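PDB 5XH8: extracellular invertase from Aspergillus kawachii, which probably cleaves sucrose as a family 32 beta-fructofuranosidase and transfers the fructosyl group to sugar acceptors, building fructooligosaccharides such as 1-kestose. Local coordinates for residues A[454-468]-A[537-549]. Sequence-based numbering, arbitrary orientation.
Sequences KFFVLSAQLSFPASA and IETLDLTLVVDNS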
loop_
_atom_site.group_PDB
_atom_site.type_symbol
_atom_site.label_atom_id
_atom_site.label_comp_id
_atom_site.label_asym_id
_atom_site.label_seq_id
_atom_site.Cartn_x
_atom_site.Cartn_y
_atom_site.Cartn_z
ATOM N N LYS A 454 28.406 41.224 11.666
ATOM C CA LYS A 454 27.822 40.689 10.449
ATOM C C LYS A 454 26.310 40.324 10.624
ATOM O O LYS A 454 25.839 39.299 10.123
ATOM C CB LYS A 454 28.644 39.479 10.007
ATOM C CG LYS A 454 30.125 39.773 9.786
ATOM C CD LYS A 454 30.876 38.544 9.290
ATOM C CE LYS A 454 32.375 38.848 9.188
ATOM N NZ LYS A 454 33.156 37.657 8.766
ATOM N N PHE A 455 25.578 41.188 11.318
ATOM C CA PHE A 455 24.172 41.001 11.640
ATOM C C PHE A 455 23.540 42.378 11.467
ATOM O O PHE A 455 23.683 43.233 12.329
ATOM C CB PHE A 455 24.001 40.484 13.075
ATOM C CG PHE A 455 24.696 39.169 13.346
ATOM C CD1 PHE A 455 26.023 39.134 13.798
ATOM C CD2 PHE A 455 24.023 37.962 13.186
ATOM C CE1 PHE A 455 26.662 37.922 14.060
ATOM C CE2 PHE A 455 24.645 36.757 13.463
ATOM C CZ PHE A 455 25.976 36.733 13.898
ATOM N N PHE A 456 22.944 42.631 10.311
ATOM C CA PHE A 456 22.361 43.936 10.046
ATOM C C PHE A 456 21.312 43.902 8.962
ATOM O O PHE A 456 21.288 42.983 8.148
ATOM C CB PHE A 456 23.452 44.969 9.623
ATOM C CG PHE A 456 24.203 44.608 8.362
ATOM C CD1 PHE A 456 23.766 45.045 7.121
ATOM C CD2 PHE A 456 25.366 43.851 8.423
ATOM C CE1 PHE A 456 24.453 44.710 5.969
ATOM C CE2 PHE A 456 26.055 43.504 7.276
ATOM C CZ PHE A 456 25.605 43.934 6.043
ATOM N N VAL A 457 20.481 44.946 8.950
ATOM C CA VAL A 457 19.595 45.255 7.828
ATOM C C VAL A 457 20.074 46.552 7.198
ATOM O O VAL A 457 20.362 47.502 7.925
ATOM C CB VAL A 457 18.127 45.491 8.266
ATOM C CG1 VAL A 457 17.248 45.765 7.041
ATOM C CG2 VAL A 457 17.605 44.315 9.087
ATOM N N LEU A 458 20.147 46.582 5.870
ATOM C CA LEU A 458 20.477 47.782 5.104
ATOM C C LEU A 458 19.311 48.069 4.173
ATOM O O LEU A 458 18.955 47.196 3.378
ATOM C CB LEU A 458 21.741 47.565 4.254
ATOM C CG LEU A 458 22.205 48.784 3.423
ATOM C CD1 LEU A 458 23.691 48.684 3.120
ATOM C CD2 LEU A 458 21.440 48.970 2.117
ATOM N N SER A 459 18.723 49.263 4.268
ATOM C CA SER A 459 17.652 49.708 3.349
ATOM C C SER A 459 18.097 50.945 2.583
ATOM O O SER A 459 18.719 51.840 3.163
ATOM C CB SER A 459 16.371 50.085 4.092
ATOM O OG SER A 459 16.243 49.356 5.278
ATOM N N ALA A 460 17.749 51.024 1.305
ATOM C CA ALA A 460 18.036 52.222 0.538
ATOM C C ALA A 460 17.214 52.228 -0.711
ATOM O O ALA A 460 16.801 51.162 -1.200
ATOM C CB ALA A 460 19.516 52.265 0.176
ATOM N N GLN A 461 17.022 53.432 -1.248
ATOM C CA GLN A 461 16.373 53.650 -2.544
ATOM C C GLN A 461 17.392 54.134 -3.561
ATOM O O GLN A 461 18.214 54.999 -3.256
ATOM C CB GLN A 461 15.253 54.671 -2.418
ATOM C CG GLN A 461 14.082 54.203 -1.572
ATOM C CD GLN A 461 14.363 54.335 -0.089
ATOM O OE1 GLN A 461 14.662 55.433 0.387
ATOM N NE2 GLN A 461 14.294 53.222 0.650
ATOM N N LEU A 462 17.357 53.551 -4.752
ATOM C CA LEU A 462 18.213 53.943 -5.849
ATOM C C LEU A 462 17.311 54.440 -6.980
ATOM O O LEU A 462 16.410 53.711 -7.433
ATOM C CB LEU A 462 19.084 52.778 -6.328
ATOM C CG LEU A 462 20.336 52.420 -5.515
ATOM C CD1 LEU A 462 19.988 51.949 -4.111
ATOM C CD2 LEU A 462 21.169 51.382 -6.250
ATOM N N SER A 463 17.554 55.682 -7.419
ATOM C CA SER A 463 16.838 56.284 -8.549
ATOM C C SER A 463 17.785 56.437 -9.713
ATOM O O SER A 463 18.952 56.796 -9.533
ATOM C CB SER A 463 16.276 57.631 -8.154
ATOM O OG SER A 463 15.502 57.494 -6.983
ATOM N N PHE A 464 17.282 56.130 -10.903
ATOM C CA PHE A 464 18.081 56.070 -12.122
ATOM C C PHE A 464 17.484 57.005 -13.176
ATOM O O PHE A 464 16.256 57.116 -13.260
ATOM C CB PHE A 464 18.103 54.640 -12.673
ATOM C CG PHE A 464 18.685 53.627 -11.718
ATOM C CD1 PHE A 464 20.062 53.497 -11.578
ATOM C CD2 PHE A 464 17.855 52.815 -10.954
ATOM C CE1 PHE A 464 20.603 52.562 -10.711
ATOM C CE2 PHE A 464 18.391 51.880 -10.075
ATOM C CZ PHE A 464 19.766 51.754 -9.956
ATOM N N PRO A 465 18.338 57.664 -13.988
ATOM C CA PRO A 465 17.830 58.568 -15.024
ATOM C C PRO A 465 17.331 57.775 -16.215
ATOM O O PRO A 465 17.720 56.611 -16.367
ATOM C CB PRO A 465 19.071 59.369 -15.406
ATOM C CG PRO A 465 20.188 58.394 -15.242
ATOM C CD PRO A 465 19.813 57.560 -14.044
ATOM N N ALA A 466 16.518 58.402 -17.070
ATOM C CA ALA A 466 15.975 57.749 -18.279
ATOM C C ALA A 466 17.021 57.000 -19.101
ATOM O O ALA A 466 16.736 55.933 -19.642
ATOM C CB ALA A 466 15.260 58.767 -19.161
ATOM N N SER A 467 18.233 57.545 -19.173
ATOM C CA SER A 467 19.323 56.932 -19.949
ATOM C C SER A 467 19.901 55.628 -19.379
ATOM O O SER A 467 20.640 54.946 -20.078
ATOM C CB SER A 467 20.470 57.928 -20.120
ATOM O OG SER A 467 20.894 58.425 -18.868
ATOM N N ALA A 468 19.607 55.297 -18.119
ATOM C CA ALA A 468 20.043 54.006 -17.541
ATOM C C ALA A 468 19.429 52.807 -18.278
ATOM O O ALA A 468 20.095 51.785 -18.463
ATOM C CB ALA A 468 19.728 53.946 -16.047
ATOM N N ILE A 537 11.868 56.319 -14.396
ATOM C CA ILE A 537 12.131 54.925 -14.065
ATOM C C ILE A 537 11.792 54.752 -12.589
ATOM O O ILE A 537 12.192 55.559 -11.741
ATOM C CB ILE A 537 13.584 54.506 -14.320
ATOM C CG1 ILE A 537 13.913 54.642 -15.819
ATOM C CG2 ILE A 537 13.802 53.070 -13.829
ATOM C CD1 ILE A 537 15.330 54.255 -16.188
ATOM N N GLU A 538 11.025 53.705 -12.301
ATOM C CA GLU A 538 10.653 53.323 -10.931
ATOM C C GLU A 538 11.855 53.247 -9.973
ATOM O O GLU A 538 12.916 52.774 -10.340
ATOM C CB GLU A 538 9.964 51.950 -10.994
ATOM C CG GLU A 538 9.356 51.460 -9.699
ATOM C CD GLU A 538 8.587 50.167 -9.874
ATOM O OE1 GLU A 538 8.727 49.474 -10.905
ATOM O OE2 GLU A 538 7.839 49.845 -8.950
ATOM N N THR A 539 11.673 53.727 -8.751
ATOM C CA THR A 539 12.703 53.638 -7.722
ATOM C C THR A 539 12.948 52.153 -7.292
ATOM O O THR A 539 12.010 51.352 -7.210
ATOM C CB THR A 539 12.332 54.545 -6.521
ATOM O OG1 THR A 539 12.449 55.920 -6.932
ATOM C CG2 THR A 539 13.239 54.327 -5.327
ATOM N N LEU A 540 14.219 51.810 -7.089
ATOM C CA LEU A 540 14.621 50.505 -6.552
ATOM C C LEU A 540 14.656 50.638 -5.047
ATOM O O LEU A 540 15.527 51.319 -4.502
ATOM C CB LEU A 540 15.995 50.091 -7.075
ATOM C CG LEU A 540 16.601 48.804 -6.499
ATOM C CD1 LEU A 540 15.705 47.596 -6.793
ATOM C CD2 LEU A 540 18.010 48.596 -7.046
ATOM N N ASP A 541 13.651 50.072 -4.397
ATOM C CA ASP A 541 13.568 50.001 -2.944
ATOM C C ASP A 541 14.174 48.680 -2.437
ATOM O O ASP A 541 13.519 47.633 -2.404
ATOM C CB ASP A 541 12.112 50.148 -2.517
ATOM C CG ASP A 541 11.960 50.329 -1.038
ATOM O OD1 ASP A 541 12.958 50.641 -0.362
ATOM O OD2 ASP A 541 10.838 50.157 -0.541
ATOM N N LEU A 542 15.429 48.773 -2.014
ATOM C CA LEU A 542 16.263 47.642 -1.713
ATOM C C LEU A 542 16.325 47.415 -0.205
ATOM O O LEU A 542 16.558 48.360 0.536
ATOM C CB LEU A 542 17.647 47.938 -2.273
ATOM C CG LEU A 542 18.591 46.808 -2.612
ATOM C CD1 LEU A 542 17.944 45.775 -3.527
ATOM C CD2 LEU A 542 19.845 47.410 -3.241
ATOM N N THR A 543 16.074 46.179 0.248
ATOM C CA THR A 543 16.428 45.756 1.617
ATOM C C THR A 543 17.396 44.560 1.592
ATOM O O THR A 543 17.156 43.577 0.883
ATOM C CB THR A 543 15.181 45.387 2.423
ATOM O OG1 THR A 543 14.233 46.459 2.371
ATOM C CG2 THR A 543 15.533 45.097 3.871
ATOM N N LEU A 544 18.489 44.664 2.343
ATOM C CA LEU A 544 19.458 43.582 2.518
ATOM C C LEU A 544 19.389 43.173 3.980
ATOM O O LEU A 544 19.505 44.024 4.856
ATOM C CB LEU A 544 20.885 44.037 2.184
ATOM C CG LEU A 544 21.341 44.141 0.727
ATOM C CD1 LEU A 544 20.317 44.787 -0.175
ATOM C CD2 LEU A 544 22.647 44.922 0.651
ATOM N N VAL A 545 19.195 41.885 4.237
ATOM C CA VAL A 545 19.254 41.349 5.589
ATOM C C VAL A 545 20.420 40.375 5.599
ATOM O O VAL A 545 20.400 39.360 4.880
ATOM C CB VAL A 545 17.970 40.611 6.007
ATOM C CG1 VAL A 545 18.044 40.190 7.479
ATOM C CG2 VAL A 545 16.740 41.458 5.723
ATOM N N VAL A 546 21.425 40.679 6.414
ATOM C CA VAL A 546 22.592 39.835 6.556
ATOM C C VAL A 546 22.560 39.265 7.959
ATOM O O VAL A 546 22.668 40.003 8.938
ATOM C CB VAL A 546 23.888 40.641 6.302
ATOM C CG1 VAL A 546 25.134 39.815 6.614
ATOM C CG2 VAL A 546 23.914 41.104 4.862
ATOM N N ASP A 547 22.413 37.947 8.053
ATOM C CA ASP A 547 22.386 37.255 9.335
ATOM C C ASP A 547 23.543 36.257 9.349
ATOM O O ASP A 547 23.387 35.045 9.084
ATOM C CB ASP A 547 21.006 36.599 9.537
ATOM C CG ASP A 547 20.813 36.051 10.904
ATOM O OD1 ASP A 547 21.732 36.131 11.756
ATOM O OD2 ASP A 547 19.711 35.513 11.143
ATOM N N ASN A 548 24.718 36.811 9.660
ATOM C CA ASN A 548 26.003 36.120 9.627
ATOM C C ASN A 548 26.375 35.680 8.205
ATOM O O ASN A 548 27.007 36.460 7.490
ATOM C CB ASN A 548 26.076 35.007 10.685
ATOM C CG ASN A 548 27.483 34.833 11.256
ATOM O OD1 ASN A 548 28.430 35.468 10.800
ATOM N ND2 ASN A 548 27.614 33.978 12.247
ATOM N N SER A 549 26.023 34.462 7.787
ATOM C CA SER A 549 26.243 34.005 6.416
ATOM C C SER A 549 24.977 33.964 5.566
ATOM O O SER A 549 25.059 33.677 4.379
ATOM C CB SER A 549 26.871 32.606 6.402
ATOM O OG SER A 549 26.006 31.618 6.939
HETATM O O HOH W 1 13.342 47.735 4.564
HETATM O O HOH W 2 14.778 54.570 -10.771
HETATM O O HOH W 3 14.097 57.979 -14.446
#
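Phe-456 lies flat over Val-546 on the inner side of two paired antiparallel strands, 455-463 and 540-547. Val-546 CB sits 3.9 Å from the ring centroid, 19° off the normal, in a CH-pi contact. CG of Phe-456 stands between its own backbone N and carbonyl carbon (chi1 61°), which swings the ring across to the neighbouring strand. The same face carries Leu-458 beside Leu-544 and Leu-462 beside Leu-540, each pair meeting through its CB atoms. Phe-464 turns a ring edge to Leu-540; Phe-464 CE2 is 4.2 Å from Leu-540 CB.

The other face is more polar. Gln-461 bends at chi2 and runs alongside Asp-541. Its NE2 gives a hydrogen bond of 3.1 Å to Asp-541 OD1, reached from above the carboxylate plane. Water 1 links Thr-543 OG1 to Ser-459 OG, the latter weakly. The Phe-455 ring meets Asp-547 OD1 at its edge, 3.3 Å from CD2. Asn-548 CA lies over one face, toward the rim, and its side chain runs alongside the ring, the amide plane turned 44° from it. The backbone N atoms of Arg-29 and Ala-30 and His-31 ND1 hydrogen-bond to the Asp-547 carboxylate, and Asn-548 ND2 to Arg-27 O.

Paired backbone hydrogen bonds join the strands from Phe-456/Val-546 to Leu-462/Leu-540. Asn-548 N continues the ladder to Lys-454 O at one end. Past Leu-462/Leu-540 the chains part, and water 3 bridges Phe-464 O, at 2.6 Å, and Ile-537 N. Strand 585-594 flanks 455-463 on its other edge, and Phe-477 of strand 474-481 packs on Leu-458 and Ala-460. Hydrophobic side chains facing a second antiparallel sheet are characteristic of the C-terminal beta-sandwich of family 32 enzymes, which accompanies the beta-propeller.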